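Local coordinates for protein monomethylamine methyltransferase MtmB1 (Methanosarcina barkeri, PDB 1TV2) that transfers the methyl group of monomethylamine to the corrinoid cofactor of its partner protein MtmC, a step in methanogenesis from methylamine, at residues I256-M261 / S292-G297; K202-S207 / S227-Q232; I328-Q333 / S359-L364; N332-C337 / S350-T355. All blocks are in the same frame, centred on the assembly; numbering follows the deposited sequence.

Overall arrangement
All four contacts involve strands of the curled parallel sheet of a TIM-type barrel, and each reaches the BG5 group in its interior. Along the chain, contact 2 comes first (strands 201-203 and 227-231), then contact 1 (255-259 and 293-300). Contacts 3 and 4 both start from strand 330-333, one pairing it with strand 363-366, the other packing its end on helix 343-359. Neighbouring contacts 1 and 2 have centres about 10 Å apart, contacts 1 and 3 about 9 Å. Contacts 2 and 4 are about 20 Å apart between centres and do not touch. Because all four touch BG5, residues distant in sequence meet around one modified lysine, the pyrrolysine of this methyltransferase.

Contact 1: residues I256-M261 / S292-G297; sequences IMDEQM and SWHLDG. With BG5 (5-hydroxyamino-3-methyl-pyrrolidine-2-carboxylic acid), chain B.
M257 lies over one face of the W293 indole: its CG sits 3.5 Å from the centroid of the six-membered ring of W293, close to the ring normal, a CH-pi contact. Its sulfur continues obliquely over the rim, a Met-aromatic contact with SD 3.3 Å from W293 CH2. The bend at chi3 (78°) then turns the M257 methyl toward BG5, where L295 CD2 also arrives, 3.4 Å from BG5 C1. On the other face of the sheet, H294 ND1 donates to D258 OD2 at 2.6 Å; the carboxylate oxygen lies in the imidazole plane and uses its anti lone pair, although the bond is bent at 133°. These side chains are positioned by parallel pairing of strands 255-259 and 293-300. D258 bonds strand 293-300 through both N and O, to W293 O and from L295 N, the latter at 2.7 Å, while I256 O accepts from both S292 N and W293 N. Farther out, Q232 also bonds D258 OD2 and S289 holds OD1; S227 takes the W293 indole N-H, and H282 meets the H294 ring. Beyond the pair, E259 is held by S231 and Q333, with OE1 3.6 Å from BG5 N1. With ND1 donating to D258 and NE2 2.7 Å from a water, the H294 ring is held in place, and the D258 carboxylate would probably polarise it.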
# COMPACT_ATOMS: atom_id res chain seq x y z
N ILE A 256 16.58 -13.05 6.10
CA ILE A 256 17.17 -13.55 7.34
C ILE A 256 18.69 -13.59 7.36
O ILE A 256 19.33 -14.16 6.47
CB ILE A 256 16.65 -14.98 7.64
CG1 ILE A 256 15.14 -14.94 7.89
CG2 ILE A 256 17.40 -15.57 8.85
CD1 ILE A 256 14.51 -16.31 8.08
N MET A 257 19.27 -12.97 8.39
CA MET A 257 20.72 -12.98 8.54
C MET A 257 21.05 -13.81 9.77
O MET A 257 20.79 -13.40 10.90
CB MET A 257 21.29 -11.58 8.73
CG MET A 257 22.81 -11.61 8.92
SD MET A 257 23.49 -10.19 9.79
CE MET A 257 23.07 -10.61 11.48
N ASP A 258 21.62 -14.99 9.54
CA ASP A 258 22.03 -15.87 10.63
C ASP A 258 23.47 -15.48 10.95
O ASP A 258 24.27 -15.31 10.03
CB ASP A 258 21.96 -17.33 10.17
CG ASP A 258 22.67 -18.28 11.12
OD1 ASP A 258 21.99 -18.95 11.93
OD2 ASP A 258 23.92 -18.34 11.06
N GLU A 259 23.79 -15.33 12.23
CA GLU A 259 25.16 -14.97 12.60
C GLU A 259 25.77 -15.98 13.57
O GLU A 259 25.07 -16.71 14.27
CB GLU A 259 25.19 -13.60 13.29
CG GLU A 259 25.07 -13.70 14.80
CD GLU A 259 25.72 -12.55 15.54
OE1 GLU A 259 26.86 -12.18 15.18
OE2 GLU A 259 25.10 -12.04 16.49
N GLN A 260 27.10 -16.01 13.60
CA GLN A 260 27.83 -16.88 14.50
C GLN A 260 29.26 -16.36 14.59
O GLN A 260 29.87 -16.02 13.57
CB GLN A 260 27.82 -18.33 14.00
CG GLN A 260 27.99 -19.37 15.11
CD GLN A 260 29.44 -19.66 15.46
OE1 GLN A 260 29.77 -19.93 16.62
NE2 GLN A 260 30.31 -19.63 14.46
N MET A 261 29.77 -16.26 15.81
CA MET A 261 31.12 -15.77 16.03
C MET A 261 31.98 -16.87 16.64
O MET A 261 32.08 -16.99 17.86
CB MET A 261 31.10 -14.56 16.97
CG MET A 261 30.41 -13.33 16.40
SD MET A 261 30.61 -11.90 17.47
CE MET A 261 32.19 -11.26 16.90
N SER A 292 19.14 -16.15 4.62
CA SER A 292 19.28 -15.57 3.28
C SER A 292 20.79 -15.39 3.11
O SER A 292 21.33 -15.54 2.02
CB SER A 292 18.57 -14.22 3.20
OG SER A 292 17.17 -14.36 3.37
N TRP A 293 21.45 -15.03 4.21
CA TRP A 293 22.91 -14.86 4.24
C TRP A 293 23.43 -15.09 5.66
O TRP A 293 22.67 -15.00 6.63
CB TRP A 293 23.36 -13.48 3.71
CG TRP A 293 22.93 -12.25 4.48
CD1 TRP A 293 21.70 -11.66 4.47
CD2 TRP A 293 23.78 -11.40 5.27
NE1 TRP A 293 21.73 -10.49 5.19
CE2 TRP A 293 22.99 -10.30 5.70
CE3 TRP A 293 25.13 -11.45 5.66
CZ2 TRP A 293 23.51 -9.26 6.49
CZ3 TRP A 293 25.64 -10.42 6.45
CH2 TRP A 293 24.83 -9.34 6.85
N HIS A 294 24.72 -15.40 5.77
CA HIS A 294 25.33 -15.67 7.07
C HIS A 294 26.43 -14.68 7.45
O HIS A 294 27.34 -14.43 6.66
CB HIS A 294 25.91 -17.10 7.10
CG HIS A 294 26.65 -17.43 8.36
ND1 HIS A 294 26.00 -17.72 9.54
CD2 HIS A 294 27.97 -17.49 8.63
CE1 HIS A 294 26.90 -17.94 10.49
NE2 HIS A 294 28.10 -17.81 9.96
N LEU A 295 26.33 -14.14 8.65
CA LEU A 295 27.31 -13.19 9.16
C LEU A 295 28.30 -13.92 10.06
O LEU A 295 27.92 -14.50 11.08
CB LEU A 295 26.62 -12.09 9.97
CG LEU A 295 27.54 -10.99 10.49
CD1 LEU A 295 28.03 -10.13 9.33
CD2 LEU A 295 26.80 -10.13 11.50
N ASP A 296 29.57 -13.89 9.68
CA ASP A 296 30.64 -14.54 10.44
C ASP A 296 31.20 -13.52 11.43
O ASP A 296 30.70 -12.40 11.54
CB ASP A 296 31.74 -14.99 9.46
CG ASP A 296 32.72 -16.00 10.07
OD1 ASP A 296 32.63 -16.29 11.29
OD2 ASP A 296 33.58 -16.50 9.32
N GLY A 297 32.24 -13.92 12.16
CA GLY A 297 32.86 -13.03 13.13
C GLY A 297 33.82 -13.77 14.04
O GLY A 297 33.63 -13.79 15.26
C1 BG5 B . 25.92 -7.14 12.84
C2 BG5 B . 26.39 -7.63 14.20
C3 BG5 B . 26.29 -6.54 15.26
C4 BG5 B . 25.01 -6.84 16.04
C5 BG5 B . 24.75 -8.34 15.91
C6 BG5 B . 27.47 -6.66 16.05
N1 BG5 B . 25.58 -8.82 14.74
O1 BG5 B . 26.73 -6.64 12.06
N2 BG5 B . 23.37 -8.57 15.63
O2 BG5 B . 22.75 -8.60 14.31
O HOH W 1 30.36 -18.14 11.40

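Contact 2: residues K202-S207 / S227-Q232; sequences KGPETS and SHEVSQ. With BG5 (5-hydroxyamino-3-methyl-pyrrolidine-2-carboxylic acid), chain B.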
# COMPACT_ATOMS: atom_id res chain seq x y z
N LYS A 202 19.95 -3.48 9.46
CA LYS A 202 20.16 -4.82 9.98
C LYS A 202 19.94 -4.74 11.48
O LYS A 202 20.53 -3.90 12.17
CB LYS A 202 21.58 -5.32 9.68
CG LYS A 202 21.80 -6.81 9.98
CD LYS A 202 22.45 -7.06 11.35
CE LYS A 202 23.98 -6.93 11.29
NZ LYS A 202 24.63 -7.37 12.52
N GLY A 203 19.05 -5.60 11.98
CA GLY A 203 18.73 -5.64 13.39
C GLY A 203 17.70 -6.74 13.60
O GLY A 203 17.65 -7.66 12.79
N PRO A 204 16.89 -6.69 14.67
CA PRO A 204 16.84 -5.68 15.73
C PRO A 204 17.95 -5.94 16.75
O PRO A 204 18.20 -7.09 17.11
CB PRO A 204 15.45 -5.87 16.32
CG PRO A 204 15.27 -7.36 16.23
CD PRO A 204 15.80 -7.68 14.84
N GLU A 205 18.61 -4.89 17.23
CA GLU A 205 19.72 -5.06 18.15
C GLU A 205 19.47 -4.84 19.64
O GLU A 205 19.98 -5.59 20.47
CB GLU A 205 20.89 -4.17 17.72
CG GLU A 205 21.39 -4.44 16.30
CD GLU A 205 21.69 -5.91 16.06
OE1 GLU A 205 22.15 -6.59 17.00
OE2 GLU A 205 21.48 -6.38 14.92
N THR A 206 18.69 -3.82 19.98
CA THR A 206 18.41 -3.52 21.39
C THR A 206 17.67 -4.64 22.12
O THR A 206 17.89 -4.86 23.31
CB THR A 206 17.62 -2.20 21.52
OG1 THR A 206 18.35 -1.15 20.86
CG2 THR A 206 17.43 -1.82 22.98
N SER A 207 16.79 -5.34 21.41
CA SER A 207 16.03 -6.44 21.99
C SER A 207 16.90 -7.69 22.11
O SER A 207 17.73 -7.95 21.24
CB SER A 207 14.81 -6.76 21.12
OG SER A 207 15.17 -6.84 19.75
N SER A 227 17.69 -6.76 6.86
CA SER A 227 18.25 -8.03 7.31
C SER A 227 17.82 -8.28 8.76
O SER A 227 18.03 -7.43 9.62
CB SER A 227 19.78 -8.03 7.23
OG SER A 227 20.23 -7.97 5.89
N HIS A 228 17.23 -9.44 9.01
CA HIS A 228 16.76 -9.80 10.35
C HIS A 228 17.72 -10.77 11.01
O HIS A 228 17.95 -11.88 10.52
CB HIS A 228 15.35 -10.40 10.25
CG HIS A 228 14.34 -9.44 9.71
ND1 HIS A 228 13.25 -9.02 10.44
CD2 HIS A 228 14.30 -8.77 8.54
CE1 HIS A 228 12.58 -8.12 9.74
NE2 HIS A 228 13.20 -7.94 8.58
N GLU A 229 18.26 -10.35 12.15
CA GLU A 229 19.25 -11.15 12.86
C GLU A 229 18.78 -12.23 13.80
O GLU A 229 17.79 -12.09 14.51
CB GLU A 229 20.20 -10.22 13.64
CG GLU A 229 19.61 -9.57 14.90
CD GLU A 229 19.64 -10.48 16.13
OE1 GLU A 229 20.61 -11.26 16.28
OE2 GLU A 229 18.70 -10.41 16.97
N VAL A 230 19.52 -13.33 13.78
CA VAL A 230 19.30 -14.47 14.66
C VAL A 230 20.72 -14.97 14.91
O VAL A 230 21.51 -15.09 13.97
CB VAL A 230 18.41 -15.57 14.03
CG1 VAL A 230 19.08 -16.18 12.81
CG2 VAL A 230 18.11 -16.64 15.07
N SER A 231 21.06 -15.23 16.17
CA SER A 231 22.41 -15.66 16.51
C SER A 231 22.55 -17.10 16.94
O SER A 231 21.80 -17.59 17.78
CB SER A 231 22.98 -14.78 17.62
OG SER A 231 22.94 -13.41 17.28
N GLN A 232 23.54 -17.79 16.36
CA GLN A 232 23.83 -19.16 16.75
C GLN A 232 24.74 -19.00 17.97
O GLN A 232 25.38 -17.96 18.14
CB GLN A 232 24.60 -19.90 15.66
CG GLN A 232 23.83 -20.15 14.38
CD GLN A 232 24.60 -21.07 13.44
OE1 GLN A 232 24.96 -22.19 13.82
NE2 GLN A 232 24.86 -20.61 12.22
C1 BG5 B . 25.92 -7.14 12.84
C2 BG5 B . 26.39 -7.63 14.20
C3 BG5 B . 26.29 -6.54 15.26
C4 BG5 B . 25.01 -6.84 16.04
C5 BG5 B . 24.75 -8.34 15.91
C6 BG5 B . 27.47 -6.66 16.05
N1 BG5 B . 25.58 -8.82 14.74
O1 BG5 B . 26.73 -6.64 12.06
N2 BG5 B . 23.37 -8.57 15.63
O2 BG5 B . 22.75 -8.60 14.31
O HOH W 2 18.31 -8.85 18.93
O HOH W 3 18.68 -11.03 20.18
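K202 packs its CG 3.6 Å from S227 CB, on the face of the sheet that looks into the barrel, before the side chain leaves the neighbouring strand. Bends at chi2 (-97°) and chi3 (-84°) carry it to a covalent link, NZ to BG5 C1, so that lysine and BG5 together form one long residue. The backbone bonds are two: G203 N donates to S227 O, and E229 N to G203 O at 2.8 Å. They join strands 201-203 and 227-231, the two parallel strands of a beta-alpha-beta unit with helix 210-214 between them, and the chain leaves the first strand through a cis peptide before P204. Among the polar contacts to the ligand, the N-H of K202 NZ, the linking nitrogen, points at BG5 O2 of the hydroxyamino group in a nearly straight hydrogen bond of 2.9 Å. BG5 N2 donates to E205 OE1 at 2.7 Å, and E205 OE2 lies 2.6 Å from BG5 O2. The aliphatic part of E229 makes the remaining approach, CB standing 3.1 Å from BG5 O2, while its carboxylate turns away toward P204. There a water lies between P204 O and E229 OE2, though which acceptors it serves is uncertain.

Contact 3: residues I328-Q333 / S359-L364; sequences ILSGNQ and SGREIL. With BG5 (5-hydroxyamino-3-methyl-pyrrolidine-2-carboxylic acid), chain B.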
# COMPACT_ATOMS: atom_id res chain seq x y z
N ILE A 328 26.37 -19.85 -0.97
CA ILE A 328 25.91 -19.22 0.26
C ILE A 328 26.43 -17.78 0.35
O ILE A 328 27.63 -17.55 0.28
CB ILE A 328 26.41 -19.99 1.51
CG1 ILE A 328 25.80 -21.40 1.52
CG2 ILE A 328 26.05 -19.22 2.78
CD1 ILE A 328 26.35 -22.31 2.61
N LEU A 329 25.51 -16.83 0.51
CA LEU A 329 25.88 -15.42 0.63
C LEU A 329 26.33 -15.17 2.07
O LEU A 329 25.73 -15.70 3.00
CB LEU A 329 24.68 -14.53 0.28
CG LEU A 329 24.18 -14.69 -1.16
CD1 LEU A 329 22.84 -13.98 -1.32
CD2 LEU A 329 25.22 -14.13 -2.12
N SER A 330 27.37 -14.37 2.26
CA SER A 330 27.86 -14.11 3.61
C SER A 330 28.50 -12.75 3.83
O SER A 330 28.74 -11.99 2.89
CB SER A 330 28.87 -15.19 4.00
OG SER A 330 30.08 -15.02 3.28
N GLY A 331 28.78 -12.48 5.10
CA GLY A 331 29.41 -11.23 5.48
C GLY A 331 30.25 -11.48 6.72
O GLY A 331 30.30 -12.61 7.22
N ASN A 332 30.91 -10.44 7.21
CA ASN A 332 31.73 -10.56 8.42
C ASN A 332 31.57 -9.27 9.21
O ASN A 332 31.40 -8.19 8.63
CB ASN A 332 33.20 -10.80 8.02
CG ASN A 332 34.04 -11.33 9.18
OD1 ASN A 332 33.51 -11.72 10.22
ND2 ASN A 332 35.36 -11.36 8.99
N GLN A 333 31.61 -9.37 10.54
CA GLN A 333 31.46 -8.21 11.42
C GLN A 333 32.79 -7.74 12.00
O GLN A 333 33.68 -8.55 12.26
CB GLN A 333 30.45 -8.52 12.53
CG GLN A 333 30.80 -9.72 13.39
CD GLN A 333 29.60 -10.22 14.17
OE1 GLN A 333 29.08 -9.53 15.04
NE2 GLN A 333 29.17 -11.44 13.86
N SER A 359 38.72 -12.35 0.26
CA SER A 359 38.27 -13.72 0.49
C SER A 359 36.87 -14.01 -0.07
O SER A 359 36.41 -15.16 -0.02
CB SER A 359 38.31 -14.06 1.99
OG SER A 359 37.41 -13.28 2.75
N GLY A 360 36.20 -12.99 -0.58
CA GLY A 360 34.89 -13.20 -1.18
C GLY A 360 33.62 -12.84 -0.43
O GLY A 360 32.54 -13.25 -0.84
N ARG A 361 33.72 -12.09 0.67
CA ARG A 361 32.52 -11.72 1.42
C ARG A 361 31.64 -10.81 0.58
O ARG A 361 32.13 -9.98 -0.19
CB ARG A 361 32.89 -10.98 2.71
CG ARG A 361 33.66 -11.80 3.74
CD ARG A 361 32.79 -12.87 4.38
NE ARG A 361 33.57 -13.68 5.31
CZ ARG A 361 33.09 -14.71 5.99
NH1 ARG A 361 31.82 -15.07 5.85
NH2 ARG A 361 33.88 -15.40 6.80
N GLU A 362 30.32 -10.96 0.72
CA GLU A 362 29.39 -10.12 -0.03
C GLU A 362 29.05 -8.86 0.76
O GLU A 362 28.74 -7.82 0.17
CB GLU A 362 28.10 -10.88 -0.34
CG GLU A 362 28.17 -11.89 -1.49
CD GLU A 362 28.89 -13.17 -1.11
OE1 GLU A 362 28.80 -13.59 0.06
OE2 GLU A 362 29.52 -13.78 -2.00
N ILE A 363 29.10 -8.96 2.09
CA ILE A 363 28.76 -7.83 2.96
C ILE A 363 29.77 -7.59 4.09
O ILE A 363 30.18 -8.52 4.77
CB ILE A 363 27.37 -8.04 3.61
CG1 ILE A 363 26.30 -8.14 2.53
CG2 ILE A 363 27.06 -6.89 4.57
CD1 ILE A 363 24.93 -8.55 3.07
N LEU A 364 30.16 -6.33 4.28
CA LEU A 364 31.07 -5.96 5.36
C LEU A 364 30.20 -5.19 6.35
O LEU A 364 29.63 -4.15 6.02
CB LEU A 364 32.20 -5.06 4.84
CG LEU A 364 32.93 -5.52 3.58
CD1 LEU A 364 34.11 -4.58 3.32
CD2 LEU A 364 33.42 -6.95 3.74
C1 BG5 B . 25.92 -7.14 12.84
C2 BG5 B . 26.39 -7.63 14.20
C3 BG5 B . 26.29 -6.54 15.26
C4 BG5 B . 25.01 -6.84 16.04
C5 BG5 B . 24.75 -8.34 15.91
C6 BG5 B . 27.47 -6.66 16.05
N1 BG5 B . 25.58 -8.82 14.74
O1 BG5 B . 26.73 -6.64 12.06
N2 BG5 B . 23.37 -8.57 15.63
O2 BG5 B . 22.75 -8.60 14.31
O HOH W 4 30.00 -15.80 0.53
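E362 turns its carboxylate back onto the backbone of S330, where OE1 is met nearly along its C-O axis by S330 N at 2.7 Å. A bend at chi2 (76°) makes this return possible. CG of E362 itself lies 3.8 Å from L329 CD2, the two side chains crossing at about a right angle. R361 approaches the S330 side chain instead. Its guanidinium has G331 O and N332 CB over one face, and NH1 reaches S330 OG obliquely in a weak bond of 3.1 Å. Charge on this arginine is met elsewhere, by a salt bridge from NH2 to D296, while NH1 also bonds to H282. A water ties the S330 end together: it donates to I328 O and to E362 OE1, the latter at 2.6 Å, and accepts from S330 OG. In the backbone, S330 O accepts from both E362 N (2.9 Å) and I363 N, and N332 N donates to I363 O at 3.2 Å. G331, without a side chain, lets its CA pass 2.9 Å from I363 O. The contact closes a beta-alpha-beta unit: helix 343-359 ends in a Schellman motif at G360, and the chain then enters strand 363-366 beside strand 330-333, with strand 293-300 on the far side of the latter.

Contact 4: residues N332-C337 / S350-T355; sequences NQYYPC and SAQSIT. With BG5 (5-hydroxyamino-3-methyl-pyrrolidine-2-carboxylic acid), chain B.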
# COMPACT_ATOMS: atom_id res chain seq x y z
N ASN A 332 30.91 -10.44 7.21
CA ASN A 332 31.73 -10.56 8.42
C ASN A 332 31.57 -9.27 9.21
O ASN A 332 31.40 -8.19 8.63
CB ASN A 332 33.20 -10.80 8.02
CG ASN A 332 34.04 -11.33 9.18
OD1 ASN A 332 33.51 -11.72 10.22
ND2 ASN A 332 35.36 -11.36 8.99
N GLN A 333 31.61 -9.37 10.54
CA GLN A 333 31.46 -8.21 11.42
C GLN A 333 32.79 -7.74 12.00
O GLN A 333 33.68 -8.55 12.26
CB GLN A 333 30.45 -8.52 12.53
CG GLN A 333 30.80 -9.72 13.39
CD GLN A 333 29.60 -10.22 14.17
OE1 GLN A 333 29.08 -9.53 15.04
NE2 GLN A 333 29.17 -11.44 13.86
N TYR A 334 32.89 -6.44 12.22
CA TYR A 334 34.12 -5.80 12.68
C TYR A 334 34.21 -5.39 14.15
O TYR A 334 33.45 -4.55 14.62
CB TYR A 334 34.39 -4.57 11.80
CG TYR A 334 34.68 -4.90 10.35
CD1 TYR A 334 33.78 -5.66 9.60
CD2 TYR A 334 35.87 -4.49 9.75
CE1 TYR A 334 34.07 -6.02 8.28
CE2 TYR A 334 36.16 -4.85 8.43
CZ TYR A 334 35.27 -5.61 7.71
OH TYR A 334 35.58 -6.01 6.43
N TYR A 335 35.17 -5.99 14.86
CA TYR A 335 35.40 -5.69 16.26
C TYR A 335 36.87 -5.38 16.55
O TYR A 335 37.64 -6.27 16.91
CB TYR A 335 34.98 -6.86 17.15
CG TYR A 335 33.51 -6.91 17.46
CD1 TYR A 335 32.61 -7.49 16.56
CD2 TYR A 335 33.01 -6.39 18.65
CE1 TYR A 335 31.24 -7.55 16.85
CE2 TYR A 335 31.65 -6.44 18.94
CZ TYR A 335 30.78 -7.03 18.04
OH TYR A 335 29.44 -7.09 18.35
N PRO A 336 37.28 -4.11 16.36
CA PRO A 336 38.68 -3.71 16.62
C PRO A 336 38.87 -3.51 18.12
O PRO A 336 37.90 -3.31 18.85
CB PRO A 336 38.81 -2.38 15.87
CG PRO A 336 37.66 -2.38 14.89
CD PRO A 336 36.56 -3.04 15.67
N CYS A 337 40.12 -3.54 18.57
CA CYS A 337 40.43 -3.32 19.98
C CYS A 337 40.40 -1.82 20.29
O CYS A 337 39.79 -1.39 21.26
CB CYS A 337 41.82 -3.86 20.33
SG CYS A 337 42.02 -5.64 20.16
N SER A 350 40.89 -1.86 8.67
CA SER A 350 41.41 -1.97 7.31
C SER A 350 41.91 -3.38 7.01
O SER A 350 41.66 -3.91 5.93
CB SER A 350 42.54 -0.97 7.08
OG SER A 350 42.06 0.36 7.13
N ALA A 351 42.62 -3.97 7.97
CA ALA A 351 43.14 -5.32 7.78
C ALA A 351 42.00 -6.30 7.53
O ALA A 351 42.09 -7.18 6.66
CB ALA A 351 43.94 -5.75 9.02
N GLN A 352 40.91 -6.14 8.28
CA GLN A 352 39.77 -7.03 8.11
C GLN A 352 39.05 -6.76 6.79
O GLN A 352 38.61 -7.69 6.12
CB GLN A 352 38.77 -6.89 9.27
CG GLN A 352 37.79 -8.05 9.31
CD GLN A 352 36.85 -8.01 10.50
OE1 GLN A 352 37.21 -7.53 11.58
NE2 GLN A 352 35.64 -8.53 10.32
N SER A 353 38.95 -5.49 6.41
CA SER A 353 38.30 -5.13 5.15
C SER A 353 39.06 -5.77 3.99
O SER A 353 38.46 -6.30 3.05
CB SER A 353 38.26 -3.61 4.97
OG SER A 353 37.67 -3.27 3.73
N ILE A 354 40.39 -5.72 4.05
CA ILE A 354 41.22 -6.32 3.01
C ILE A 354 40.95 -7.83 2.97
O ILE A 354 40.69 -8.40 1.91
CB ILE A 354 42.73 -6.09 3.29
CG1 ILE A 354 43.06 -4.60 3.17
CG2 ILE A 354 43.58 -6.91 2.32
CD1 ILE A 354 44.46 -4.24 3.65
N THR A 355 40.99 -8.46 4.14
CA THR A 355 40.75 -9.90 4.24
C THR A 355 39.37 -10.29 3.74
O THR A 355 39.24 -11.19 2.91
CB THR A 355 40.88 -10.38 5.70
OG1 THR A 355 42.19 -10.04 6.20
CG2 THR A 355 40.70 -11.89 5.79
C1 BG5 B . 25.92 -7.14 12.84
C2 BG5 B . 26.39 -7.63 14.20
C3 BG5 B . 26.29 -6.54 15.26
C4 BG5 B . 25.01 -6.84 16.04
C5 BG5 B . 24.75 -8.34 15.91
C6 BG5 B . 27.47 -6.66 16.05
N1 BG5 B . 25.58 -8.82 14.74
O1 BG5 B . 26.73 -6.64 12.06
N2 BG5 B . 23.37 -8.57 15.63
O2 BG5 B . 22.75 -8.60 14.31
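Q352 stacks its side-chain amide on the Y334 ring, the two planes only 7° apart. The amide nitrogen sits 3.5 Å above the ring plane, offset toward its rim, and farther back along the side chain CG makes a CH-pi contact over the same ring, 4.0 Å from the Y334 centroid. An extended chain, with CG anti to the backbone N (chi1 -165°), carries the amide from the helix across to the end of the strand. Van der Waals contacts complete the fit, Q352 CB lying 3.4 Å from Y334 CE2. At the ring edge, the Y334 hydroxyl passes close to the helix backbone, OH 3.1 Å from S353 CA. The hydrogen bond between the segments runs from Q352 NE2 to Q333 O at 2.8 Å, straight at the hydrogen (174°) and in the plane of its own amide, but arriving well above the carbonyl plane. The other amide atom, Q352 OE1, is taken by T306. Facing the barrel interior, Q333 directs its OE1 to 3.4 Å from BG5 C2, its NE2 also bonding to D296 O, and Y335 OH stands 3.1 Å from the BG5 methyl C6. The Q352 amide, pinned by hydrogen bonds through both of its ends and stacked on a ring, therefore has its rotation fixed, and it ties helix 343-359 to the backbone of Q333, whose side chain reaches BG5.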